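Local coordinates for protein acetamidase (Bacillus halodurans, PDB 2II1) that binds calcium ions and probably hydrolyses carbon-nitrogen bonds in linear amides other than peptides, at residues F12-E17 and I144-P149; G88-A93 and L193-E198; G136-G141 and G175-L180. One frame throughout, in Å; residues are numbered along the deposited sequence.

Contact 1. Residues F12-E17 and I144-P149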
loop_
_atom_site.group_PDB
_atom_site.type_symbol
_atom_site.label_atom_id
_atom_site.label_comp_id
_atom_site.label_asym_id
_atom_site.label_seq_id
_atom_site.Cartn_x
_atom_site.Cartn_y
_atom_site.Cartn_z
ATOM N N PHE A 12 -21.179 1.761 20.833
ATOM C CA PHE A 12 -21.184 2.098 19.408
ATOM C C PHE A 12 -20.426 3.371 19.109
ATOM O O PHE A 12 -20.198 3.697 17.920
ATOM C CB PHE A 12 -22.622 2.160 18.906
ATOM C CG PHE A 12 -23.293 0.829 18.956
ATOM C CD1 PHE A 12 -22.978 -0.132 18.025
ATOM C CD2 PHE A 12 -24.182 0.503 19.990
ATOM C CE1 PHE A 12 -23.542 -1.393 18.090
ATOM C CE2 PHE A 12 -24.758 -0.770 20.058
ATOM C CZ PHE A 12 -24.432 -1.713 19.112
ATOM N N PHE A 13 -19.992 4.048 20.175
ATOM C CA PHE A 13 -19.225 5.282 20.075
ATOM C C PHE A 13 -18.071 5.226 21.044
ATOM O O PHE A 13 -18.219 4.747 22.185
ATOM C CB PHE A 13 -20.059 6.499 20.456
ATOM C CG PHE A 13 -21.130 6.851 19.468
ATOM C CD1 PHE A 13 -22.313 6.133 19.417
ATOM C CD2 PHE A 13 -20.965 7.913 18.593
ATOM C CE1 PHE A 13 -23.293 6.463 18.504
ATOM C CE2 PHE A 13 -21.943 8.229 17.678
ATOM C CZ PHE A 13 -23.103 7.506 17.637
HETATM N N MSE A 14 -16.937 5.759 20.593
HETATM C CA MSE A 14 -15.758 5.950 21.431
HETATM C C MSE A 14 -15.997 7.270 22.144
HETATM O O MSE A 14 -15.977 8.333 21.520
HETATM C CB MSE A 14 -14.490 5.983 20.559
HETATM C CG MSE A 14 -14.239 4.695 19.777
HETATM SE SE MSE A 14 -13.187 3.339 20.761
HETATM C CE MSE A 14 -13.809 1.649 19.777
ATOM N N ASP A 15 -16.274 7.185 23.446
ATOM C CA ASP A 15 -16.864 8.275 24.219
ATOM C C ASP A 15 -16.295 8.217 25.652
ATOM O O ASP A 15 -16.355 7.177 26.338
ATOM C CB ASP A 15 -18.397 8.093 24.238
ATOM C CG ASP A 15 -19.176 9.298 24.825
ATOM O OD1 ASP A 15 -18.600 10.228 25.433
ATOM O OD2 ASP A 15 -20.418 9.283 24.682
ATOM N N LYS A 16 -15.714 9.334 26.067
ATOM C CA LYS A 16 -15.158 9.523 27.399
ATOM C C LYS A 16 -16.220 9.367 28.486
ATOM O O LYS A 16 -15.874 9.211 29.641
ATOM C CB LYS A 16 -14.553 10.917 27.502
ATOM C CG LYS A 16 -15.631 12.008 27.601
ATOM C CD LYS A 16 -15.318 13.307 26.877
ATOM C CE LYS A 16 -16.634 14.027 26.438
ATOM N NZ LYS A 16 -17.626 13.141 25.642
ATOM N N GLU A 17 -17.497 9.405 28.102
ATOM C CA GLU A 17 -18.613 9.329 29.043
ATOM C C GLU A 17 -19.216 7.948 29.169
ATOM O O GLU A 17 -20.082 7.742 30.004
ATOM C CB GLU A 17 -19.709 10.321 28.650
ATOM C CG GLU A 17 -19.335 11.774 28.900
ATOM C CD GLU A 17 -19.050 12.063 30.362
ATOM O OE1 GLU A 17 -19.843 11.636 31.236
ATOM O OE2 GLU A 17 -18.023 12.715 30.645
ATOM N N ILE A 144 -16.815 9.823 19.088
ATOM C CA ILE A 144 -16.601 9.521 17.681
ATOM C C ILE A 144 -17.191 8.142 17.430
ATOM O O ILE A 144 -16.744 7.135 18.008
ATOM C CB ILE A 144 -15.080 9.594 17.317
ATOM C CG1 ILE A 144 -14.530 10.992 17.656
ATOM C CG2 ILE A 144 -14.853 9.240 15.858
ATOM C CD1 ILE A 144 -13.107 11.286 17.253
ATOM N N ASN A 145 -18.196 8.078 16.563
ATOM C CA ASN A 145 -18.760 6.765 16.203
ATOM C C ASN A 145 -17.682 5.738 15.857
ATOM O O ASN A 145 -16.685 6.076 15.205
ATOM C CB ASN A 145 -19.735 6.893 15.025
ATOM C CG ASN A 145 -20.556 5.645 14.810
ATOM O OD1 ASN A 145 -20.243 4.823 13.953
ATOM N ND2 ASN A 145 -21.612 5.488 15.597
ATOM N N ASN A 146 -17.904 4.485 16.265
ATOM C CA ASN A 146 -16.936 3.385 16.051
ATOM C C ASN A 146 -16.540 3.187 14.586
ATOM O O ASN A 146 -15.415 2.785 14.312
ATOM C CB ASN A 146 -17.462 2.027 16.598
ATOM C CG ASN A 146 -17.426 1.928 18.135
ATOM O OD1 ASN A 146 -17.035 2.871 18.825
ATOM N ND2 ASN A 146 -17.825 0.766 18.672
ATOM N N GLY A 147 -17.457 3.451 13.649
ATOM C CA GLY A 147 -17.157 3.302 12.201
ATOM C C GLY A 147 -16.107 4.246 11.609
ATOM O O GLY A 147 -15.680 4.065 10.463
ATOM N N THR A 148 -15.706 5.257 12.386
ATOM C CA THR A 148 -14.803 6.315 11.944
ATOM C C THR A 148 -13.486 6.145 12.719
ATOM O O THR A 148 -13.511 6.132 13.948
ATOM C CB THR A 148 -15.435 7.724 12.217
ATOM O OG1 THR A 148 -16.696 7.817 11.549
ATOM C CG2 THR A 148 -14.555 8.885 11.700
ATOM N N PRO A 149 -12.337 5.989 12.007
ATOM C CA PRO A 149 -11.050 6.069 12.696
ATOM C C PRO A 149 -10.640 7.522 12.991
ATOM O O PRO A 149 -11.213 8.472 12.425
ATOM C CB PRO A 149 -10.062 5.355 11.726
ATOM C CG PRO A 149 -10.635 5.529 10.396
ATOM C CD PRO A 149 -12.162 5.755 10.563
#
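Phe13 and Met14 pair with Asn145 and Ile144 in a small two-stranded antiparallel sheet, partly buried, with the Asn146 side chain about 8 Å from a bound calcium ion. Met14 and Ile144 form the hydrogen-bonded pair, with Met14 N to Ile144 O at 2.9 Å and Ile144 N to Met14 O at 3.0 Å. A third backbone bond, Asn146 N to Phe12 O at 2.9 Å, continues the pairing past the strand end. Phe13 and Asn145 are the non-hydrogen-bonded pair. Here the amide of Asn145 stands nearly upright on the phenyl ring, the two planes 85° apart. Its ND2 lies over one ring face, off-centre toward the rim and 3.2 Å from Phe13 CZ. CG of Asn145 is anti to the backbone N (chi1 -168°), which swings the amide over to the ring. Asn146 OD1 lies beside Met14 CG and CE, and close to Met14 N without a good hydrogen-bond angle, while its ND2 is held by the backbone O of Asn58. From its last strand residue, Asn145, the chain turns back in a type I turn to Thr148. Asn145 OD1 accepts from Gly147 N at 3.1 Å. This is a short antiparallel pair leading into a type I turn whose first residue makes an Asx turn.

Contact 2. Residues G88-A93 and L193-E198. With CA (calcium ion), chain F.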
loop_
_atom_site.group_PDB
_atom_site.type_symbol
_atom_site.label_atom_id
_atom_site.label_comp_id
_atom_site.label_asym_id
_atom_site.label_seq_id
_atom_site.Cartn_x
_atom_site.Cartn_y
_atom_site.Cartn_z
ATOM N N GLY A 88 -18.036 -16.804 8.828
ATOM C CA GLY A 88 -17.988 -15.386 8.533
ATOM C C GLY A 88 -19.040 -14.947 7.532
ATOM O O GLY A 88 -19.795 -15.762 7.027
ATOM N N VAL A 89 -19.075 -13.648 7.246
ATOM C CA VAL A 89 -20.106 -13.027 6.392
ATOM C C VAL A 89 -19.514 -11.806 5.637
ATOM O O VAL A 89 -18.719 -11.009 6.186
ATOM C CB VAL A 89 -21.379 -12.576 7.203
ATOM C CG1 VAL A 89 -22.438 -11.964 6.297
ATOM C CG2 VAL A 89 -21.998 -13.737 7.982
HETATM N N MSE A 90 -19.873 -11.708 4.360
HETATM C CA MSE A 90 -19.586 -10.540 3.557
HETATM C C MSE A 90 -20.863 -10.051 2.873
HETATM O O MSE A 90 -21.757 -10.845 2.524
HETATM C CB MSE A 90 -18.531 -10.838 2.480
HETATM C CG MSE A 90 -17.155 -11.220 3.007
HETATM SE SE MSE A 90 -15.787 -11.285 1.585
HETATM C CE MSE A 90 -15.454 -9.421 1.521
ATOM N N THR A 91 -20.898 -8.731 2.685
ATOM C CA THR A 91 -21.953 -8.030 1.997
ATOM C C THR A 91 -21.381 -7.137 0.856
ATOM O O THR A 91 -20.501 -6.296 1.086
ATOM C CB THR A 91 -22.776 -7.148 2.995
ATOM O OG1 THR A 91 -21.979 -6.049 3.441
ATOM C CG2 THR A 91 -23.236 -7.950 4.190
ATOM N N ALA A 92 -21.879 -7.359 -0.366
ATOM C CA ALA A 92 -21.667 -6.454 -1.505
ATOM C C ALA A 92 -22.930 -5.609 -1.703
ATOM O O ALA A 92 -23.995 -6.175 -1.947
ATOM C CB ALA A 92 -21.358 -7.251 -2.783
ATOM N N ALA A 93 -22.796 -4.274 -1.595
ATOM C CA ALA A 93 -23.924 -3.309 -1.718
ATOM C C ALA A 93 -23.627 -2.222 -2.746
ATOM O O ALA A 93 -22.691 -1.449 -2.554
ATOM C CB ALA A 93 -24.223 -2.649 -0.367
ATOM N N LEU A 193 -14.249 -3.705 -1.021
ATOM C CA LEU A 193 -15.686 -3.933 -1.208
ATOM C C LEU A 193 -16.516 -3.145 -0.176
ATOM O O LEU A 193 -17.601 -2.665 -0.510
ATOM C CB LEU A 193 -16.015 -5.433 -1.162
ATOM C CG LEU A 193 -17.453 -5.915 -1.395
ATOM C CD1 LEU A 193 -17.850 -5.617 -2.782
ATOM C CD2 LEU A 193 -17.618 -7.383 -1.121
ATOM N N ILE A 194 -15.971 -2.999 1.039
ATOM C CA ILE A 194 -16.614 -2.382 2.248
ATOM C C ILE A 194 -16.392 -3.253 3.504
ATOM O O ILE A 194 -16.443 -2.781 4.632
ATOM C CB ILE A 194 -18.158 -2.048 2.091
ATOM C CG1 ILE A 194 -18.631 -1.055 3.176
ATOM C CG2 ILE A 194 -19.017 -3.342 2.053
ATOM C CD1 ILE A 194 -18.309 0.421 2.873
ATOM N N CYS A 195 -16.103 -4.527 3.323
ATOM C CA CYS A 195 -15.974 -5.387 4.476
ATOM C C CYS A 195 -14.856 -6.406 4.276
ATOM O O CYS A 195 -14.390 -6.630 3.143
ATOM C CB CYS A 195 -17.318 -6.086 4.687
ATOM S SG CYS A 195 -17.871 -7.112 3.302
ATOM N N GLY A 196 -14.413 -6.986 5.382
ATOM C CA GLY A 196 -13.562 -8.158 5.353
ATOM C C GLY A 196 -14.493 -9.339 5.460
ATOM O O GLY A 196 -15.698 -9.204 5.283
ATOM N N VAL A 197 -13.951 -10.517 5.746
ATOM C CA VAL A 197 -14.820 -11.618 6.085
ATOM C C VAL A 197 -15.195 -11.332 7.539
ATOM O O VAL A 197 -14.378 -11.514 8.420
ATOM C CB VAL A 197 -14.127 -12.996 5.944
ATOM C CG1 VAL A 197 -15.089 -14.116 6.324
ATOM C CG2 VAL A 197 -13.615 -13.169 4.514
ATOM N N GLU A 198 -16.408 -10.855 7.770
ATOM C CA GLU A 198 -16.838 -10.381 9.102
ATOM C C GLU A 198 -17.195 -11.562 9.997
ATOM O O GLU A 198 -17.969 -12.436 9.584
ATOM C CB GLU A 198 -18.050 -9.480 8.977
ATOM C CG GLU A 198 -17.877 -8.333 7.994
ATOM C CD GLU A 198 -16.870 -7.309 8.473
ATOM O OE1 GLU A 198 -16.608 -7.206 9.696
ATOM O OE2 GLU A 198 -16.309 -6.608 7.629
HETATM CA CA CA F . -15.510 -5.488 9.568
HETATM O O HOH W 1 -20.436 -2.845 -1.450
HETATM O O HOH W 2 -15.051 -3.902 8.492
#
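Cys195 SG accepts a hydrogen bond from the backbone N of Thr91, the one bond between the two segments made by a side-chain sulfur. The bond is long, 3.5 Å from Thr91 N to Cys195 SG, but fairly straight at 162°. The sulfur sits between the backbone N and the carbonyl carbon (chi1 60°), and this torsion directs it at strand 87-92. It takes a place where a backbone carbonyl would serve in a regular sheet. Beyond it the chains are too far apart to pair directly, and a water bridges Ala93 N to Leu193 O. Thr91 O is buried without a hydrogen-bond partner in the model; Cys195 SG and Ile194 CG2 lie against it. At the other end Val89 and Glu198 make a single antiparallel bridge, with Val89 N to Glu198 O at 2.9 Å and Glu198 N to Val89 O at 2.8 Å.

Met90 lies between these two ends. Its selenium passes Val197 CG2, and the bend at chi3 brings CE to Cys195 SG at 3.8 Å and to Leu193 CD2. Met263 of the second subunit packs on Met90, Ala92 and Leu193.

The Glu198 carboxylate bends away from the strand to the calcium ion. It binds with both oxygens, OE1 at 2.0 Å and OE2 at 2.4 Å from the metal. OE2 also accepts from Gly196 N, above the carboxylate plane, which helps to fix the rotation of the group. Asp182, His184 and a water complete the bonds to this ion, so the contact ties the outermost strand of a four-stranded sheet of this chain to a bidentate glutamate of a calcium site.

Contact 3. Residues G136-G141 and G175-L180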
loop_
_atom_site.group_PDB
_atom_site.type_symbol
_atom_site.label_atom_id
_atom_site.label_comp_id
_atom_site.label_asym_id
_atom_site.label_seq_id
_atom_site.Cartn_x
_atom_site.Cartn_y
_atom_site.Cartn_z
ATOM N N GLY A 136 -9.747 1.049 19.857
ATOM C CA GLY A 136 -9.580 2.455 20.166
ATOM C C GLY A 136 -9.767 2.811 21.620
ATOM O O GLY A 136 -10.310 2.013 22.407
ATOM N N THR A 137 -9.261 3.993 21.968
ATOM C CA THR A 137 -9.470 4.618 23.280
ATOM C C THR A 137 -10.438 5.810 23.109
ATOM O O THR A 137 -10.794 6.177 21.981
ATOM C CB THR A 137 -8.113 5.062 23.887
ATOM O OG1 THR A 137 -7.455 5.991 23.013
ATOM C CG2 THR A 137 -7.203 3.836 24.120
ATOM N N ALA A 138 -10.881 6.386 24.226
ATOM C CA ALA A 138 -11.831 7.491 24.192
ATOM C C ALA A 138 -11.156 8.800 23.775
ATOM O O ALA A 138 -10.105 9.172 24.338
ATOM C CB ALA A 138 -12.506 7.673 25.573
ATOM N N PRO A 139 -11.777 9.540 22.826
ATOM C CA PRO A 139 -11.211 10.838 22.431
ATOM C C PRO A 139 -11.448 11.841 23.551
ATOM O O PRO A 139 -12.378 11.646 24.330
ATOM C CB PRO A 139 -11.987 11.212 21.151
ATOM C CG PRO A 139 -12.935 10.074 20.868
ATOM C CD PRO A 139 -13.028 9.235 22.103
ATOM N N PRO A 140 -10.605 12.896 23.656
ATOM C CA PRO A 140 -10.818 13.845 24.745
ATOM C C PRO A 140 -12.051 14.719 24.536
ATOM O O PRO A 140 -12.652 15.188 25.518
ATOM C CB PRO A 140 -9.529 14.694 24.751
ATOM C CG PRO A 140 -8.970 14.574 23.408
ATOM C CD PRO A 140 -9.453 13.269 22.818
ATOM N N GLY A 141 -12.434 14.923 23.277
ATOM C CA GLY A 141 -13.517 15.851 22.946
ATOM C C GLY A 141 -14.854 15.161 22.792
ATOM O O GLY A 141 -15.223 14.342 23.626
ATOM N N GLY A 175 -7.584 6.523 32.634
ATOM C CA GLY A 175 -8.070 5.169 32.445
ATOM C C GLY A 175 -8.109 4.685 31.001
ATOM O O GLY A 175 -8.344 3.507 30.759
ATOM N N ALA A 176 -7.923 5.586 30.037
ATOM C CA ALA A 176 -7.883 5.241 28.575
ATOM C C ALA A 176 -9.254 4.927 27.970
ATOM O O ALA A 176 -9.662 5.575 27.009
ATOM C CB ALA A 176 -6.911 4.090 28.299
ATOM N N LEU A 177 -9.918 3.917 28.541
ATOM C CA LEU A 177 -11.221 3.393 28.089
ATOM C C LEU A 177 -11.111 2.738 26.723
ATOM O O LEU A 177 -11.538 3.299 25.704
ATOM C CB LEU A 177 -12.317 4.450 28.099
ATOM C CG LEU A 177 -12.522 5.158 29.445
ATOM C CD1 LEU A 177 -13.526 6.246 29.240
ATOM C CD2 LEU A 177 -12.951 4.219 30.543
ATOM N N LEU A 178 -10.542 1.534 26.749
ATOM C CA LEU A 178 -10.238 0.714 25.571
ATOM C C LEU A 178 -11.454 -0.152 25.209
ATOM O O LEU A 178 -12.098 -0.695 26.072
ATOM C CB LEU A 178 -9.031 -0.213 25.846
ATOM C CG LEU A 178 -8.504 -1.122 24.738
ATOM C CD1 LEU A 178 -8.082 -0.356 23.476
ATOM C CD2 LEU A 178 -7.330 -1.982 25.229
ATOM N N ALA A 179 -11.747 -0.242 23.920
ATOM C CA ALA A 179 -12.882 -1.004 23.404
ATOM C C ALA A 179 -12.403 -1.616 22.084
ATOM O O ALA A 179 -11.565 -1.031 21.406
ATOM C CB ALA A 179 -14.101 -0.063 23.165
ATOM N N LEU A 180 -12.880 -2.803 21.740
ATOM C CA LEU A 180 -12.462 -3.406 20.486
ATOM C C LEU A 180 -13.522 -4.316 19.932
ATOM O O LEU A 180 -14.431 -4.734 20.638
ATOM C CB LEU A 180 -11.113 -4.121 20.600
ATOM C CG LEU A 180 -11.022 -5.467 21.312
ATOM C CD1 LEU A 180 -11.677 -6.600 20.496
ATOM C CD2 LEU A 180 -9.575 -5.748 21.604
HETATM O O HOH W 3 -8.205 8.020 26.216
#
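The flat groups where Gly136 to Ala138 meets Ala176 to Ala179 are peptide units, and no aromatic ring takes part. They meet through N-H and C=O groups, with each donor lying nearly along the C=O axis of its acceptor. Gly136 and Ala179 form an antiparallel hydrogen-bonded pair. Gly136 N reaches Ala179 O at 3.2 Å, and Ala179 N returns to Gly136 O at 3.1 Å. Leu178 CA also comes up to Gly136 O in a CA-H...O contact. A matching contact runs from Thr137 CA to Leu177 O at 3.4 Å.

Further along, the pairing slips by one residue. Ala138 N bonds to Ala176 O at 3.1 Å with an almost straight angle of 172°. A water donates to both Ala138 O and Ala176 O and extends this link. The shift goes with an unusual backbone: Ala176 has a positive phi of 75°, and Leu177 N bonds to Gly175 O at 2.8 Å. These features fit a classic gamma turn centred on Ala176.

Apart from the Thr137 hydroxyl, the side-chain contacts are made by apolar groups. Leu178 CD1 rests on Gly136 O at 3.4 Å, brought there by a first torsion of -178° that sets CG anti to the backbone N. Leu177 CD1 touches Ala138 CB at 4.1 Å. Thr137 lays CB against Ala176 O and CG2 near Ala176 CB. Its hydroxyl bonds to Pro170 O, so its polar end is satisfied outside the two segments. On its other edge the strand continues the sheet: Leu178 and Leu180 make backbone bonds to strand 60-67. Leu75 and Ile77 of strand 74-84 pack on Thr137, Ala176 and Leu178. The result is a buried antiparallel junction between neighbouring strands 131-136 and 176-184, with a classic gamma turn at Ala176.

Overall arrangement
Contacts 1 and 3 are neighbours, their centres about 8 Å apart, and they touch where Met14 packs on Pro139 and Gly136. Contact 2 lies farther off, its centre about 21 Å from that of contact 1 and about 26 Å from that of contact 3. Along the chain the order is 12-17, 88-93, 136-141, 144-149, 175-180 and 193-198. Contact 3 is thus nested in the loop closed by contact 2, while contact 1 crosses both. Strand 176-184 passes through contact 3 and runs on to Asp182 and His184, which share a calcium ion with Glu198 of contact 2. Contact 1 reaches the metal region through Gly147, bonded to the calcium ligand Asn155.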